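Local coordinates for cytochrome c family protein (Geobacter sulfurreducens, PDB 1RWJ) that probably carries electrons through three c-type hemes, this chain being one cytochrome c7-type domain of a longer multidomain cytochrome, at residues A[19-23]-A[24-28]. Sequence-based numbering, arbitrary orientation.
With HEC (heme c), chain C.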
loop_
_atom_site.group_PDB
_atom_site.type_symbol
_atom_site.label_atom_id
_atom_site.label_comp_id
_atom_site.label_asym_id
_atom_site.label_seq_id
_atom_site.Cartn_x
_atom_site.Cartn_y
_atom_site.Cartn_z
ATOM N N ALA A 19 -8.806 3.781 0.679
ATOM C CA ALA A 19 -7.378 4.035 0.552
ATOM C C ALA A 19 -6.970 4.012 -0.913
ATOM O O ALA A 19 -7.684 3.470 -1.762
ATOM C CB ALA A 19 -6.591 2.994 1.327
ATOM N N ALA A 20 -5.821 4.610 -1.204
ATOM C CA ALA A 20 -5.310 4.659 -2.566
ATOM C C ALA A 20 -3.798 4.495 -2.586
ATOM O O ALA A 20 -3.084 5.082 -1.771
ATOM C CB ALA A 20 -5.703 5.976 -3.226
ATOM N N PHE A 21 -3.322 3.687 -3.526
ATOM C CA PHE A 21 -1.899 3.436 -3.692
ATOM C C PHE A 21 -1.513 3.797 -5.117
ATOM O O PHE A 21 -2.154 3.350 -6.066
ATOM C CB PHE A 21 -1.576 1.961 -3.456
ATOM C CG PHE A 21 -0.177 1.583 -3.853
ATOM C CD1 PHE A 21 0.901 1.895 -3.035
ATOM C CD2 PHE A 21 0.068 0.963 -5.076
ATOM C CE1 PHE A 21 2.201 1.603 -3.423
ATOM C CE2 PHE A 21 1.364 0.668 -5.476
ATOM C CZ PHE A 21 2.437 0.989 -4.647
ATOM N N SER A 22 -0.462 4.592 -5.267
ATOM C CA SER A 22 -0.022 4.992 -6.597
ATOM C C SER A 22 1.208 4.237 -7.079
ATOM O O SER A 22 2.287 4.363 -6.503
ATOM C CB SER A 22 0.277 6.495 -6.630
ATOM O OG SER A 22 0.873 6.862 -7.867
ATOM N N HIS A 23 1.046 3.444 -8.132
ATOM C CA HIS A 23 2.184 2.728 -8.692
ATOM C C HIS A 23 3.099 3.767 -9.329
ATOM O O HIS A 23 4.322 3.688 -9.229
ATOM C CB HIS A 23 1.744 1.744 -9.777
ATOM C CG HIS A 23 1.439 0.370 -9.270
ATOM N ND1 HIS A 23 0.168 -0.145 -9.154
ATOM C CD2 HIS A 23 2.275 -0.619 -8.859
ATOM C CE1 HIS A 23 0.271 -1.399 -8.691
ATOM N NE2 HIS A 23 1.531 -1.739 -8.495
ATOM N N GLU A 24 2.487 4.746 -9.986
ATOM C CA GLU A 24 3.234 5.800 -10.661
ATOM C C GLU A 24 4.247 6.444 -9.724
ATOM O O GLU A 24 5.414 6.618 -10.078
ATOM C CB GLU A 24 2.270 6.859 -11.203
ATOM C CG GLU A 24 2.899 7.799 -12.218
ATOM C CD GLU A 24 1.880 8.689 -12.904
ATOM O OE1 GLU A 24 0.915 8.151 -13.495
ATOM O OE2 GLU A 24 2.045 9.926 -12.858
ATOM N N PHE A 25 3.806 6.788 -8.521
ATOM C CA PHE A 25 4.709 7.404 -7.565
ATOM C C PHE A 25 5.797 6.450 -7.098
ATOM O O PHE A 25 6.985 6.750 -7.200
ATOM C CB PHE A 25 3.955 7.906 -6.332
ATOM C CG PHE A 25 4.847 8.587 -5.336
ATOM C CD1 PHE A 25 5.170 9.934 -5.480
ATOM C CD2 PHE A 25 5.437 7.865 -4.305
ATOM C CE1 PHE A 25 6.069 10.548 -4.615
ATOM C CE2 PHE A 25 6.340 8.469 -3.436
ATOM C CZ PHE A 25 6.657 9.815 -3.593
ATOM N N HIS A 26 5.393 5.292 -6.584
ATOM C CA HIS A 26 6.357 4.331 -6.063
ATOM C C HIS A 26 7.321 3.741 -7.085
ATOM O O HIS A 26 8.447 3.385 -6.738
ATOM C CB HIS A 26 5.626 3.205 -5.315
ATOM C CG HIS A 26 4.947 3.659 -4.061
ATOM N ND1 HIS A 26 3.746 4.335 -4.031
ATOM C CD2 HIS A 26 5.342 3.559 -2.767
ATOM C CE1 HIS A 26 3.460 4.614 -2.749
ATOM N NE2 HIS A 26 4.400 4.164 -1.941
ATOM N N LEU A 27 6.897 3.639 -8.340
ATOM C CA LEU A 27 7.773 3.088 -9.366
ATOM C C LEU A 27 8.941 4.020 -9.658
ATOM O O LEU A 27 9.862 3.668 -10.393
ATOM C CB LEU A 27 6.987 2.800 -10.643
ATOM C CG LEU A 27 6.128 1.536 -10.548
ATOM C CD1 LEU A 27 5.237 1.416 -11.770
ATOM C CD2 LEU A 27 7.042 0.321 -10.421
ATOM N N GLY A 28 8.899 5.210 -9.072
ATOM C CA GLY A 28 9.982 6.155 -9.269
ATOM C C GLY A 28 11.174 5.781 -8.408
ATOM O O GLY A 28 12.288 6.246 -8.641
HETATM FE FE HEC C . 4.326 4.365 0.060
HETATM C CHA HEC C . 5.246 7.663 -0.268
HETATM C CHB HEC C . 1.028 5.302 0.189
HETATM C CHC HEC C . 3.423 1.099 0.306
HETATM C CHD HEC C . 7.648 3.476 0.280
HETATM N NA HEC C . 3.350 6.083 -0.065
HETATM C C1A HEC C . 3.882 7.365 -0.278
HETATM C C2A HEC C . 2.821 8.347 -0.420
HETATM C C3A HEC C . 1.660 7.709 -0.202
HETATM C C4A HEC C . 1.978 6.301 0.007
HETATM C CMA HEC C . 0.275 8.348 -0.170
HETATM C CAA HEC C . 2.949 9.824 -0.783
HETATM C CBA HEC C . 3.193 10.077 -2.263
HETATM C CGA HEC C . 3.324 11.555 -2.586
HETATM O O1A HEC C . 4.194 12.222 -1.987
HETATM O O2A HEC C . 2.556 12.048 -3.438
HETATM N NB HEC C . 2.599 3.413 0.191
HETATM C C1B HEC C . 1.323 3.948 0.281
HETATM C C2B HEC C . 0.338 2.917 0.519
HETATM C C3B HEC C . 1.006 1.739 0.563
HETATM C C4B HEC C . 2.404 2.042 0.314
HETATM C CMB HEC C . -1.171 3.121 0.624
HETATM C CAB HEC C . 0.427 0.354 0.863
HETATM C CBB HEC C . -0.641 -0.117 -0.111
HETATM N NC HEC C . 5.315 2.684 0.204
HETATM C C1C HEC C . 4.778 1.396 0.244
HETATM C C2C HEC C . 5.815 0.401 0.342
HETATM C C3C HEC C . 6.999 1.063 0.346
HETATM C C4C HEC C . 6.684 2.474 0.278
HETATM C CMC HEC C . 5.616 -1.103 0.501
HETATM C CAC HEC C . 8.403 0.479 0.475
HETATM C CBC HEC C . 8.784 -0.584 -0.547
HETATM N ND HEC C . 6.062 5.344 0.019
HETATM C C1D HEC C . 7.335 4.827 0.176
HETATM C C2D HEC C . 8.342 5.876 0.178
HETATM C C3D HEC C . 7.697 7.039 -0.006
HETATM C C4D HEC C . 6.269 6.725 -0.120
HETATM C CMD HEC C . 9.838 5.711 0.434
HETATM C CAD HEC C . 8.442 8.370 -0.063
HETATM C CBD HEC C . 8.908 8.938 1.279
HETATM C CGD HEC C . 7.759 9.452 2.117
HETATM O O1D HEC C . 6.834 10.049 1.531
HETATM O O2D HEC C . 7.781 9.277 3.354
#
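H26 and S22 illustrate how a short helical turn can fix the rotation of a heme ligand. The imidazole of H26 binds the heme iron through NE2 at 2.0 Å, while its other nitrogen, ND1, donates to the carbonyl O of S22 at 2.9 Å. With iron on NE2 and S22 O close to the ring plane at ND1, the imidazole is held at both nitrogens, which limits its rotation about the bond to the metal; such a bond would probably lend ND1 some added electron density and strengthen the ligand's donation to iron. The same S22 O also accepts from H26 N in an almost straight bond (174°), the two donors arriving from opposite faces of the carbonyl plane. S22 adds its side chain as N-cap of the helix: OG, set anti to the backbone N (chi1 172°), accepts from F25 N at 3.0 Å.

Two phenylalanines flank the ligand. F21 brings CE1 over one face of the imidazole, 3.2 Å from H26 ND1 and displaced toward the ring's rim; the two rings are inclined at 32°. CD1 of F21 meanwhile approaches heme C3B at 3.6 Å, and its CE2 sits above the centre of the H23 imidazole, so this one ring touches the axial ligands of two hemes. On the opposite face of H26 lies CD2 of F25, whose own ring takes the propionate carbon CBA over its centre and sets CE2 3.4 Å from heme CHA. H23 O receives L27 N, closing the turn.

H64 completes the iron site of H26, and H36 that of H23, whose ND1 bonds to P6 O. The capped helix 23-26 follows directly on strand 19-22, which pairs antiparallel with strand 8-11, and the junction between them lies between two hemes.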